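Local coordinates for protein cathepsin L Propeptide (Toxoplasma gondii, PDB 3F75) that is the propeptide of a cathepsin L-like cysteine protease, a small helical domain of the inhibitor I29 family that probably folds against its protease and blocks it, at residues 21-25 with 45-50. Sequence-based numbering, arbitrary orientation.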
loop_
_atom_site.group_PDB
_atom_site.type_symbol
_atom_site.label_atom_id
_atom_site.label_comp_id
_atom_site.label_asym_id
_atom_site.label_seq_id
_atom_site.Cartn_x
_atom_site.Cartn_y
_atom_site.Cartn_z
ATOM N N PHE B 21 17.872 2.419 25.408
ATOM C CA PHE B 21 17.192 1.410 24.599
ATOM C C PHE B 21 16.077 0.747 25.395
ATOM O O PHE B 21 14.990 0.527 24.871
ATOM C CB PHE B 21 18.173 0.351 24.103
ATOM C CG PHE B 21 19.095 0.827 23.009
ATOM C CD1 PHE B 21 18.587 1.274 21.796
ATOM C CD2 PHE B 21 20.466 0.788 23.175
ATOM C CE1 PHE B 21 19.438 1.696 20.775
ATOM C CE2 PHE B 21 21.329 1.212 22.157
ATOM C CZ PHE B 21 20.812 1.659 20.956
ATOM N N GLN B 22 16.324 0.451 26.667
ATOM C CA GLN B 22 15.286 -0.154 27.506
ATOM C C GLN B 22 14.075 0.760 27.666
ATOM O O GLN B 22 12.936 0.305 27.549
ATOM C CB GLN B 22 15.842 -0.541 28.872
ATOM C CG GLN B 22 16.772 -1.749 28.801
ATOM C CD GLN B 22 17.490 -2.025 30.107
ATOM O OE1 GLN B 22 17.659 -1.132 30.939
ATOM N NE2 GLN B 22 17.927 -3.267 30.293
ATOM N N ASP B 23 14.313 2.041 27.923
ATOM C CA ASP B 23 13.220 3.010 28.007
ATOM C C ASP B 23 12.478 3.118 26.679
ATOM O O ASP B 23 11.245 3.204 26.641
ATOM C CB ASP B 23 13.735 4.401 28.371
ATOM C CG ASP B 23 14.240 4.500 29.797
ATOM O OD1 ASP B 23 13.877 3.652 30.630
ATOM O OD2 ASP B 23 14.993 5.453 30.082
ATOM N N ALA B 24 13.233 3.162 25.595
ATOM C CA ALA B 24 12.630 3.295 24.280
ATOM C C ALA B 24 11.727 2.089 23.977
ATOM O O ALA B 24 10.667 2.236 23.376
ATOM C CB ALA B 24 13.725 3.455 23.207
ATOM N N PHE B 25 12.131 0.898 24.402
ATOM C CA PHE B 25 11.344 -0.307 24.108
ATOM C C PHE B 25 10.060 -0.330 24.946
ATOM O O PHE B 25 9.020 -0.738 24.464
ATOM C CB PHE B 25 12.185 -1.557 24.341
ATOM C CG PHE B 25 11.528 -2.850 23.897
ATOM C CD1 PHE B 25 11.114 -3.035 22.583
ATOM C CD2 PHE B 25 11.402 -3.908 24.788
ATOM C CE1 PHE B 25 10.564 -4.247 22.174
ATOM C CE2 PHE B 25 10.851 -5.126 24.387
ATOM C CZ PHE B 25 10.425 -5.290 23.083
ATOM N N ARG B 45 12.532 -9.757 20.250
ATOM C CA ARG B 45 11.868 -8.575 19.755
ATOM C C ARG B 45 12.575 -7.295 20.232
ATOM O O ARG B 45 12.632 -6.308 19.509
ATOM C CB ARG B 45 10.398 -8.582 20.185
ATOM C CG ARG B 45 9.620 -9.731 19.606
ATOM C CD ARG B 45 9.049 -9.427 18.232
ATOM N NE ARG B 45 8.751 -10.693 17.574
ATOM C CZ ARG B 45 9.147 -11.055 16.361
ATOM N NH1 ARG B 45 9.828 -10.236 15.580
ATOM N NH2 ARG B 45 8.834 -12.260 15.923
ATOM N N TYR B 46 13.135 -7.327 21.433
ATOM C CA TYR B 46 13.925 -6.213 21.933
ATOM C C TYR B 46 15.170 -5.997 21.061
ATOM O O TYR B 46 15.502 -4.852 20.692
ATOM C CB TYR B 46 14.333 -6.486 23.373
ATOM C CG TYR B 46 15.218 -5.429 24.006
ATOM C CD1 TYR B 46 14.861 -4.094 23.981
ATOM C CD2 TYR B 46 16.386 -5.782 24.670
ATOM C CE1 TYR B 46 15.660 -3.125 24.564
ATOM C CE2 TYR B 46 17.184 -4.826 25.265
ATOM C CZ TYR B 46 16.811 -3.490 25.203
ATOM O OH TYR B 46 17.582 -2.517 25.788
ATOM N N ALA B 47 15.840 -7.098 20.725
ATOM C CA ALA B 47 17.044 -7.031 19.899
ATOM C C ALA B 47 16.725 -6.485 18.507
ATOM O O ALA B 47 17.453 -5.630 17.998
ATOM C CB ALA B 47 17.724 -8.400 19.801
ATOM N N ILE B 48 15.628 -6.951 17.912
ATOM C CA ILE B 48 15.196 -6.465 16.587
ATOM C C ILE B 48 14.832 -4.985 16.651
ATOM O O ILE B 48 15.243 -4.196 15.788
ATOM C CB ILE B 48 14.014 -7.280 16.028
ATOM C CG1 ILE B 48 14.465 -8.713 15.769
ATOM C CG2 ILE B 48 13.458 -6.650 14.724
ATOM C CD1 ILE B 48 13.324 -9.702 15.445
ATOM N N PHE B 49 14.074 -4.621 17.683
ATOM C CA PHE B 49 13.707 -3.228 17.941
ATOM C C PHE B 49 14.928 -2.313 18.051
ATOM O O PHE B 49 14.981 -1.259 17.408
ATOM C CB PHE B 49 12.857 -3.109 19.217
ATOM C CG PHE B 49 12.607 -1.679 19.639
ATOM C CD1 PHE B 49 11.581 -0.945 19.074
ATOM C CD2 PHE B 49 13.410 -1.070 20.605
ATOM C CE1 PHE B 49 11.359 0.369 19.450
ATOM C CE2 PHE B 49 13.191 0.229 20.982
ATOM C CZ PHE B 49 12.166 0.957 20.409
ATOM N N LYS B 50 15.904 -2.715 18.855
ATOM C CA LYS B 50 17.128 -1.938 18.999
ATOM C C LYS B 50 17.826 -1.759 17.657
ATOM O O LYS B 50 18.231 -0.653 17.307
ATOM C CB LYS B 50 18.091 -2.609 19.974
ATOM C CG LYS B 50 17.643 -2.529 21.410
ATOM C CD LYS B 50 18.794 -2.813 22.359
ATOM C CE LYS B 50 19.199 -4.276 22.383
ATOM N NZ LYS B 50 20.386 -4.457 23.276
#
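An aromatic cluster of Phe25, Tyr46 and Phe49 fills the crossing of helices 18-32 and 39-60, with the Phe25 ring of the first helix packed against both rings of the second. With CG anti to the backbone N (chi1 -173°), the Phe25 ring projects across to the backbone of 39-60, where Tyr46 CA sits over its face, 4.0 Å from the ring centroid, as a CH-pi contact. Phe25 CD2 comes 3.6 Å from Tyr46 CD1, while Phe25 CD1 lies over a face of the Phe49 ring, 3.6 Å from Phe49 CG. Both ring pairs are oblique, their planes inclined by 50°. Segments 21-25 and 45-50 run at 104° to each other, their axes 10.4 Å apart, and belong to the crossed helix pair of the I29 propeptide fold, the globular part of cathepsin L-like proregions. Ala24 CB meets the edge of the Phe49 ring in its plane, 4.0 Å from Phe49 CE2; on helix 18-32, Phe28 also packs its ring against that of Phe49. One turn before Phe25, the Phe21 side chain crosses the aliphatic part of Lys50 at about a right angle, Phe21 CB touching Lys50 CD at 3.7 Å. Gln22 CG rests 3.2 Å from Tyr46 OH, which is hydrogen-bonded to Glu18 OE2. That same Glu18 oxygen, outside the two segments, forms a salt bridge with Lys50 NZ.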